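Local structure of putative uncharacterized protein (Mycobacterium avium, 2Z6V) at residues Arg133-His137 and Trp138-His142; Arg215-Phe218 and Asp219-Met223; Trp286-Pro289 and Gln290-Met294. The protein is probably a sulfotransferase, transferring a sulfuryl group from PAPS to an acceptor that is not established. All blocks are in the same frame, centred on the assembly; numbering follows the deposited sequence.

Overall arrangement
Followed from the N terminus, the three contacts come in series, none nesting or crossing, each within one continuous run of chain. Contact 1 (133-142) closes the turn where an edge strand, 132-134, leaves the parallel sheet. Contact 2 (215-223) finishes helix 212-219 and leads to helix 224-238; its centre lies about 26 Å from that of contact 1, on the opposite side of the chain's centre. Contact 3 (286-294) builds the short helix 287-293 between helices 275-285 and 301-326. Contacts 2 and 3 share helix 301-326 as a neighbour, although their nearest atoms stay about 9 Å apart. Bound palmitic acid lies beside contact 3, with the side chain of Phe218 (contact 2) about 6 Å from it.

Contact 1. Residues Arg133-His137 and Trp138-His142; sequences RSLLH and WQCVH
Gln139 folds its side chain back across the backbone of Leu136, and the two residues are joined twice. Leu136 N donates to Gln139 OE1 at 3.0 Å in an almost straight bond (173° at the hydrogen), while Gln139 N returns a bond of 2.9 Å to Leu136 O. An extended chain beyond CG carries the amide over three residues and, through its bond to Leu136 N, limits its rotation. A water bonded to Ser134 O makes a weak second link to Gln139 NE2. The Gln139 N bond spans three residues, as does that from Cys140 N to His137 O at 2.9 Å, which is the evidence for a 3-10 turn. Apolar groups pack on both flanks: Leu135 CD2 meets Cys140 SG at 3.8 Å, and Leu136 CB meets Trp138 CD1 at 3.9 Å. His137, with CG anti to its own backbone N (chi1 -176°), brings NE2 to 3.8 Å from Val141 CG2. Gln139 CG lies over the centre of the Trp138 ring, whose NE1 bonds to Leu152 O. The turn thus leaves edge strand 132-134 with Trp138 against helix 156-166, Leu135 and Gln139 against Leu237 of helix 224-238, and Cys140 on Phe193 of helix 192-195.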
loop_
_atom_site.group_PDB
_atom_site.type_symbol
_atom_site.label_atom_id
_atom_site.label_comp_id
_atom_site.label_asym_id
_atom_site.label_seq_id
_atom_site.Cartn_x
_atom_site.Cartn_y
_atom_site.Cartn_z
ATOM N N ARG A 133 -4.241 12.519 -10.844
ATOM C CA ARG A 133 -4.252 12.665 -9.393
ATOM C C ARG A 133 -3.630 11.425 -8.787
ATOM O O ARG A 133 -3.773 10.322 -9.321
ATOM C CB ARG A 133 -5.676 12.811 -8.840
ATOM C CG ARG A 133 -6.353 14.152 -9.109
ATOM C CD ARG A 133 -5.613 15.341 -8.489
ATOM N NE ARG A 133 -5.227 16.277 -9.541
ATOM C CZ ARG A 133 -3.973 16.629 -9.813
ATOM N NH1 ARG A 133 -2.965 16.138 -9.102
ATOM N NH2 ARG A 133 -3.722 17.449 -10.822
ATOM N N SER A 134 -2.930 11.614 -7.672
ATOM C CA SER A 134 -2.298 10.517 -6.957
ATOM C C SER A 134 -2.732 10.608 -5.497
ATOM O O SER A 134 -3.130 11.671 -5.034
ATOM C CB SER A 134 -0.774 10.626 -7.055
ATOM O OG SER A 134 -0.324 10.427 -8.385
ATOM N N LEU A 135 -2.680 9.489 -4.784
ATOM C CA LEU A 135 -3.043 9.457 -3.371
ATOM C C LEU A 135 -1.783 9.856 -2.614
ATOM O O LEU A 135 -0.771 9.160 -2.667
ATOM C CB LEU A 135 -3.478 8.046 -2.959
ATOM C CG LEU A 135 -3.922 7.771 -1.514
ATOM C CD1 LEU A 135 -5.236 8.466 -1.227
ATOM C CD2 LEU A 135 -4.075 6.264 -1.299
ATOM N N LEU A 136 -1.834 10.984 -1.926
ATOM C CA LEU A 136 -0.673 11.442 -1.182
ATOM C C LEU A 136 -0.770 10.960 0.251
ATOM O O LEU A 136 -1.863 10.844 0.803
ATOM C CB LEU A 136 -0.594 12.967 -1.244
ATOM C CG LEU A 136 -0.746 13.484 -2.681
ATOM C CD1 LEU A 136 -0.628 14.993 -2.688
ATOM C CD2 LEU A 136 0.314 12.846 -3.591
ATOM N N HIS A 137 0.377 10.671 0.852
ATOM C CA HIS A 137 0.394 10.183 2.218
ATOM C C HIS A 137 -0.378 11.031 3.236
ATOM O O HIS A 137 -1.049 10.472 4.116
ATOM C CB HIS A 137 1.828 9.992 2.712
ATOM C CG HIS A 137 1.905 9.389 4.079
ATOM N ND1 HIS A 137 1.418 8.126 4.360
ATOM C CD2 HIS A 137 2.323 9.905 5.260
ATOM C CE1 HIS A 137 1.528 7.896 5.657
ATOM N NE2 HIS A 137 2.073 8.959 6.226
ATOM N N TRP A 138 -0.308 12.359 3.135
ATOM C CA TRP A 138 -1.024 13.171 4.105
ATOM C C TRP A 138 -2.532 12.989 4.011
ATOM O O TRP A 138 -3.249 13.237 4.979
ATOM C CB TRP A 138 -0.659 14.656 3.992
ATOM C CG TRP A 138 -1.275 15.439 2.863
ATOM C CD1 TRP A 138 -0.737 15.663 1.620
ATOM C CD2 TRP A 138 -2.499 16.185 2.907
ATOM N NE1 TRP A 138 -1.547 16.510 0.899
ATOM C CE2 TRP A 138 -2.634 16.845 1.664
ATOM C CE3 TRP A 138 -3.494 16.362 3.878
ATOM C CZ2 TRP A 138 -3.723 17.674 1.368
ATOM C CZ3 TRP A 138 -4.585 17.190 3.583
ATOM C CH2 TRP A 138 -4.687 17.835 2.337
ATOM N N GLN A 139 -3.012 12.540 2.854
ATOM C CA GLN A 139 -4.443 12.322 2.669
ATOM C C GLN A 139 -4.870 11.011 3.318
ATOM O O GLN A 139 -6.061 10.694 3.389
ATOM C CB GLN A 139 -4.801 12.330 1.182
ATOM C CG GLN A 139 -4.451 13.640 0.511
ATOM C CD GLN A 139 -4.682 13.604 -0.974
ATOM O OE1 GLN A 139 -4.325 12.628 -1.646
ATOM N NE2 GLN A 139 -5.274 14.672 -1.509
ATOM N N CYS A 140 -3.890 10.249 3.793
ATOM C CA CYS A 140 -4.177 9.000 4.472
ATOM C C CYS A 140 -4.017 9.189 5.980
ATOM O O CYS A 140 -4.165 8.247 6.755
ATOM C CB CYS A 140 -3.259 7.901 3.958
ATOM S SG CYS A 140 -3.669 7.406 2.273
ATOM N N VAL A 141 -3.717 10.419 6.382
ATOM C CA VAL A 141 -3.569 10.769 7.784
ATOM C C VAL A 141 -4.700 11.735 8.157
ATOM O O VAL A 141 -5.410 11.526 9.141
ATOM C CB VAL A 141 -2.199 11.442 8.054
ATOM C CG1 VAL A 141 -2.138 11.985 9.488
ATOM C CG2 VAL A 141 -1.091 10.432 7.834
ATOM N N HIS A 142 -4.869 12.783 7.358
ATOM C CA HIS A 142 -5.921 13.773 7.593
ATOM C C HIS A 142 -6.704 14.038 6.305
ATOM O O HIS A 142 -6.566 15.098 5.697
ATOM C CB HIS A 142 -5.311 15.078 8.096
ATOM C CG HIS A 142 -4.546 14.928 9.371
ATOM N ND1 HIS A 142 -5.054 14.265 10.469
ATOM C CD2 HIS A 142 -3.318 15.369 9.732
ATOM C CE1 HIS A 142 -4.173 14.307 11.451
ATOM N NE2 HIS A 142 -3.110 14.970 11.031
HETATM O O HOH W 1 -4.594 14.071 -4.834
#

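Contact 2. Residues Arg215-Phe218 and Asp219-Met223; sequences RWLF and DEADM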
loop_
_atom_site.group_PDB
_atom_site.type_symbol
_atom_site.label_atom_id
_atom_site.label_comp_id
_atom_site.label_asym_id
_atom_site.label_seq_id
_atom_site.Cartn_x
_atom_site.Cartn_y
_atom_site.Cartn_z
ATOM N N ARG A 215 -4.170 -14.939 7.027
ATOM C CA ARG A 215 -4.877 -16.060 6.432
ATOM C C ARG A 215 -6.352 -15.732 6.335
ATOM O O ARG A 215 -7.038 -16.172 5.409
ATOM C CB ARG A 215 -4.663 -17.339 7.249
ATOM C CG ARG A 215 -3.206 -17.828 7.263
ATOM C CD ARG A 215 -3.062 -19.186 7.948
ATOM N NE ARG A 215 -3.418 -20.289 7.054
ATOM C CZ ARG A 215 -2.570 -20.885 6.216
ATOM N NH1 ARG A 215 -1.299 -20.493 6.157
ATOM N NH2 ARG A 215 -2.997 -21.863 5.422
ATOM N N TRP A 216 -6.833 -14.935 7.282
ATOM C CA TRP A 216 -8.235 -14.548 7.291
ATOM C C TRP A 216 -8.484 -13.627 6.119
ATOM O O TRP A 216 -9.453 -13.785 5.372
ATOM C CB TRP A 216 -8.584 -13.803 8.575
ATOM C CG TRP A 216 -9.931 -13.129 8.514
ATOM C CD1 TRP A 216 -11.158 -13.733 8.584
ATOM C CD2 TRP A 216 -10.185 -11.724 8.341
ATOM N NE1 TRP A 216 -12.157 -12.792 8.466
ATOM C CE2 TRP A 216 -11.591 -11.553 8.317
ATOM C CE3 TRP A 216 -9.362 -10.595 8.207
ATOM C CZ2 TRP A 216 -12.195 -10.294 8.164
ATOM C CZ3 TRP A 216 -9.959 -9.341 8.057
ATOM C CH2 TRP A 216 -11.367 -9.204 8.037
ATOM N N LEU A 217 -7.581 -12.667 5.972
ATOM C CA LEU A 217 -7.664 -11.667 4.921
ATOM C C LEU A 217 -7.698 -12.273 3.528
ATOM O O LEU A 217 -8.565 -11.941 2.727
ATOM C CB LEU A 217 -6.482 -10.701 5.030
ATOM C CG LEU A 217 -6.540 -9.480 4.110
ATOM C CD1 LEU A 217 -7.715 -8.585 4.499
ATOM C CD2 LEU A 217 -5.228 -8.726 4.207
ATOM N N PHE A 218 -6.758 -13.164 3.251
ATOM C CA PHE A 218 -6.657 -13.798 1.945
ATOM C C PHE A 218 -7.701 -14.873 1.644
ATOM O O PHE A 218 -8.183 -14.969 0.517
ATOM C CB PHE A 218 -5.261 -14.410 1.782
ATOM C CG PHE A 218 -4.176 -13.409 1.506
ATOM C CD1 PHE A 218 -4.310 -12.082 1.890
ATOM C CD2 PHE A 218 -3.002 -13.805 0.879
ATOM C CE1 PHE A 218 -3.280 -11.158 1.650
ATOM C CE2 PHE A 218 -1.966 -12.892 0.634
ATOM C CZ PHE A 218 -2.107 -11.566 1.021
ATOM N N ASP A 219 -8.055 -15.678 2.646
ATOM C CA ASP A 219 -9.002 -16.774 2.437
ATOM C C ASP A 219 -10.441 -16.604 2.899
ATOM O O ASP A 219 -11.303 -17.377 2.486
ATOM C CB ASP A 219 -8.450 -18.064 3.055
ATOM C CG ASP A 219 -7.085 -18.442 2.503
ATOM O OD1 ASP A 219 -6.824 -18.175 1.306
ATOM O OD2 ASP A 219 -6.278 -19.022 3.262
ATOM N N GLU A 220 -10.716 -15.608 3.737
ATOM C CA GLU A 220 -12.077 -15.423 4.240
ATOM C C GLU A 220 -12.689 -14.047 4.052
ATOM O O GLU A 220 -13.839 -13.921 3.636
ATOM C CB GLU A 220 -12.132 -15.762 5.726
ATOM C CG GLU A 220 -11.967 -17.229 6.048
ATOM C CD GLU A 220 -11.967 -17.477 7.546
ATOM O OE1 GLU A 220 -10.935 -17.210 8.202
ATOM O OE2 GLU A 220 -13.012 -17.923 8.071
ATOM N N ALA A 221 -11.928 -13.015 4.381
ATOM C CA ALA A 221 -12.420 -11.649 4.272
ATOM C C ALA A 221 -13.082 -11.319 2.936
ATOM O O ALA A 221 -12.559 -11.631 1.862
ATOM C CB ALA A 221 -11.284 -10.667 4.545
ATOM N N ASP A 222 -14.251 -10.695 3.022
ATOM C CA ASP A 222 -14.976 -10.266 1.838
ATOM C C ASP A 222 -14.363 -8.902 1.584
ATOM O O ASP A 222 -14.517 -7.992 2.396
ATOM C CB ASP A 222 -16.459 -10.113 2.154
ATOM C CG ASP A 222 -17.271 -9.709 0.944
ATOM O OD1 ASP A 222 -16.864 -8.764 0.236
ATOM O OD2 ASP A 222 -18.324 -10.335 0.708
ATOM N N MET A 223 -13.674 -8.746 0.464
ATOM C CA MET A 223 -13.013 -7.480 0.185
ATOM C C MET A 223 -13.858 -6.370 -0.448
ATOM O O MET A 223 -13.366 -5.259 -0.672
ATOM C CB MET A 223 -11.773 -7.747 -0.668
ATOM C CG MET A 223 -10.747 -8.663 0.006
ATOM S SD MET A 223 -10.107 -8.005 1.574
ATOM C CE MET A 223 -9.312 -6.503 0.990
HETATM O O HOH W 2 -10.259 -12.521 0.728
#
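Ala221 CB sits over one face of the Trp216 indole, 3.7 Å from the centroid of the six-membered ring and only 9° off its normal, which qualifies as a CH-pi contact. At the edge of the same ring, near its plane, Glu220 OE1 comes to 3.5 Å from Trp216 CD1, with the carboxylate turned 75° against the indole. Leu217 CD1 adds an apolar touch, 3.8 Å from Met223 SD. Behind these side chains helix 212-219 ends in a pi-type (i to i+5) bond, at its join with helix 224-238. Asp219 N still bonds to Arg215 O, but Trp216 O takes two donors from opposite faces of its plane: Glu220 N, and Ala221 N at 2.8 Å and 169°. That wider last turn, reached as Glu220 departs from helical backbone angles, brings the alanine methyl over the indole. A water 2.7 Å from both Leu217 O and Ala221 O can donate to them, though it has more acceptors in reach than protons. Farther out, Asp219 OD1 is hydrogen-bonded to Tyr314 OH, and Phe218 packs its ring on Tyr314 and Trp310 of helix 301-326. Trp216 leans on helix 50-64, while Asp222 OD1 bonds to Ser224 OG.

Contact 3. Residues Trp286-Pro289 and Gln290-Met294; sequences WRLP and QSLVM. With PLM (palmitic acid), chain C.
Gln290 opens the second half of this short helix by running its CG past the carbonyl oxygen of Trp286, and its backbone N donates to Trp286 O at 3.2 Å, a four-residue step. Ser291 follows with the same spacing, its N reaching Arg287 O at 2.9 Å. Its side chain makes a further bond: with OG placed between the backbone N and the carbonyl carbon (chi1 70°), the hydroxyl turns back along the helix and donates to Leu288 O at 2.8 Å. Leu292 belongs to the same turn, but its N makes only weak bonds, to Leu288 O and Pro289 O; its CG packs 3.9 Å from Leu288 CD1, the two leucine chains meeting at a slant. At Val293 the bond from N to Pro289 O is again weak, at 3.4 Å. Met294 N reaches Gln290 O at 2.9 Å, although its own backbone is no longer helical. Arg287 NH2 forms a salt bridge with Glu387 OE1 and its NE a hydrogen bond with Tyr388 OH, while Trp286 rests on Met304 and Gln311 of helix 301-326. The edge of that indole borders the palmitic acid, which is hydrogen-bonded to Gln311 NE2; whether an acceptor binds there is not established. The arrangement is a short alpha-helix, with Trp286 at its N-terminal side, in which a serine hydroxyl bonds back to a carbonyl of the preceding turn, a common side-chain-to-backbone bond in helices.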
loop_
_atom_site.group_PDB
_atom_site.type_symbol
_atom_site.label_atom_id
_atom_site.label_comp_id
_atom_site.label_asym_id
_atom_site.label_seq_id
_atom_site.Cartn_x
_atom_site.Cartn_y
_atom_site.Cartn_z
ATOM N N TRP A 286 9.907 -6.882 6.782
ATOM C CA TRP A 286 9.176 -7.155 8.015
ATOM C C TRP A 286 9.949 -6.911 9.304
ATOM O O TRP A 286 9.354 -6.758 10.373
ATOM C CB TRP A 286 8.669 -8.595 8.025
ATOM C CG TRP A 286 7.595 -8.891 7.042
ATOM C CD1 TRP A 286 6.755 -7.998 6.438
ATOM C CD2 TRP A 286 7.189 -10.186 6.595
ATOM N NE1 TRP A 286 5.852 -8.659 5.644
ATOM C CE2 TRP A 286 6.095 -10.004 5.722
ATOM C CE3 TRP A 286 7.644 -11.487 6.848
ATOM C CZ2 TRP A 286 5.449 -11.072 5.105
ATOM C CZ3 TRP A 286 6.998 -12.552 6.232
ATOM C CH2 TRP A 286 5.913 -12.336 5.372
ATOM N N ARG A 287 11.269 -6.877 9.213
ATOM C CA ARG A 287 12.069 -6.675 10.401
ATOM C C ARG A 287 11.775 -5.364 11.121
ATOM O O ARG A 287 11.697 -5.335 12.354
ATOM C CB ARG A 287 13.548 -6.787 10.050
ATOM C CG ARG A 287 14.003 -8.229 9.849
ATOM C CD ARG A 287 15.458 -8.271 9.449
ATOM N NE ARG A 287 15.948 -9.628 9.204
ATOM C CZ ARG A 287 16.141 -10.550 10.144
ATOM N NH1 ARG A 287 15.885 -10.279 11.419
ATOM N NH2 ARG A 287 16.600 -11.746 9.802
ATOM N N LEU A 288 11.582 -4.285 10.370
ATOM C CA LEU A 288 11.306 -2.994 10.986
ATOM C C LEU A 288 10.058 -3.002 11.886
ATOM O O LEU A 288 10.155 -2.686 13.073
ATOM C CB LEU A 288 11.210 -1.905 9.910
ATOM C CG LEU A 288 10.901 -0.480 10.389
ATOM C CD1 LEU A 288 11.697 -0.138 11.648
ATOM C CD2 LEU A 288 11.223 0.499 9.268
ATOM N N PRO A 289 8.874 -3.363 11.350
ATOM C CA PRO A 289 7.721 -3.356 12.259
ATOM C C PRO A 289 7.817 -4.392 13.383
ATOM O O PRO A 289 7.251 -4.201 14.460
ATOM C CB PRO A 289 6.522 -3.578 11.323
ATOM C CG PRO A 289 7.101 -4.272 10.155
ATOM C CD PRO A 289 8.440 -3.584 9.960
ATOM N N GLN A 290 8.532 -5.485 13.136
ATOM C CA GLN A 290 8.713 -6.511 14.160
ATOM C C GLN A 290 9.497 -5.899 15.311
ATOM O O GLN A 290 9.165 -6.101 16.474
ATOM C CB GLN A 290 9.507 -7.699 13.614
ATOM C CG GLN A 290 8.733 -8.659 12.725
ATOM C CD GLN A 290 9.657 -9.585 11.941
ATOM O OE1 GLN A 290 10.780 -9.865 12.367
ATOM N NE2 GLN A 290 9.185 -10.072 10.797
ATOM N N SER A 291 10.529 -5.134 14.974
ATOM C CA SER A 291 11.377 -4.506 15.979
ATOM C C SER A 291 10.720 -3.332 16.686
ATOM O O SER A 291 11.152 -2.946 17.773
ATOM C CB SER A 291 12.699 -4.044 15.357
ATOM O OG SER A 291 12.513 -2.949 14.480
ATOM N N LEU A 292 9.679 -2.768 16.083
ATOM C CA LEU A 292 8.999 -1.632 16.693
ATOM C C LEU A 292 7.979 -2.002 17.756
ATOM O O LEU A 292 7.724 -1.213 18.663
ATOM C CB LEU A 292 8.297 -0.779 15.631
ATOM C CG LEU A 292 9.157 0.015 14.643
ATOM C CD1 LEU A 292 8.247 0.809 13.716
ATOM C CD2 LEU A 292 10.102 0.954 15.392
ATOM N N VAL A 293 7.395 -3.193 17.662
ATOM C CA VAL A 293 6.371 -3.577 18.630
ATOM C C VAL A 293 6.460 -4.988 19.198
ATOM O O VAL A 293 5.636 -5.364 20.030
ATOM C CB VAL A 293 4.955 -3.403 18.016
ATOM C CG1 VAL A 293 4.824 -2.017 17.394
ATOM C CG2 VAL A 293 4.691 -4.483 16.973
ATOM N N MET A 294 7.448 -5.764 18.761
ATOM C CA MET A 294 7.591 -7.142 19.239
ATOM C C MET A 294 8.918 -7.461 19.915
ATOM O O MET A 294 9.934 -6.801 19.679
ATOM C CB MET A 294 7.434 -8.131 18.080
ATOM C CG MET A 294 6.088 -8.150 17.401
ATOM S SD MET A 294 6.156 -9.225 15.946
ATOM C CE MET A 294 5.760 -8.071 14.663
HETATM C C1 PLM C . 2.438 -8.099 6.093
HETATM O O1 PLM C . 2.308 -9.308 6.382
HETATM O O2 PLM C . 1.920 -7.139 6.704
HETATM C C2 PLM C . 3.311 -7.750 4.884
HETATM C C3 PLM C . 2.929 -8.589 3.664
HETATM C C4 PLM C . 3.691 -8.172 2.405
HETATM C C5 PLM C . 3.403 -6.718 2.024
HETATM C C6 PLM C . 4.235 -5.736 2.852
HETATM C C7 PLM C . 3.703 -4.313 2.679
HETATM C C8 PLM C . 2.382 -4.135 3.428
HETATM C C9 PLM C . 1.417 -3.285 2.601
HETATM C CA PLM C . 2.070 -1.978 2.148
HETATM C CB PLM C . 1.333 -1.373 0.950
HETATM C CC PLM C . 1.260 -2.395 -0.186
HETATM C CD PLM C . 0.137 -3.405 0.060
HETATM C CE PLM C . 0.341 -4.704 -0.725
HETATM C CF PLM C . 1.593 -5.429 -0.225
HETATM C CG PLM C . 1.755 -6.800 -0.880
#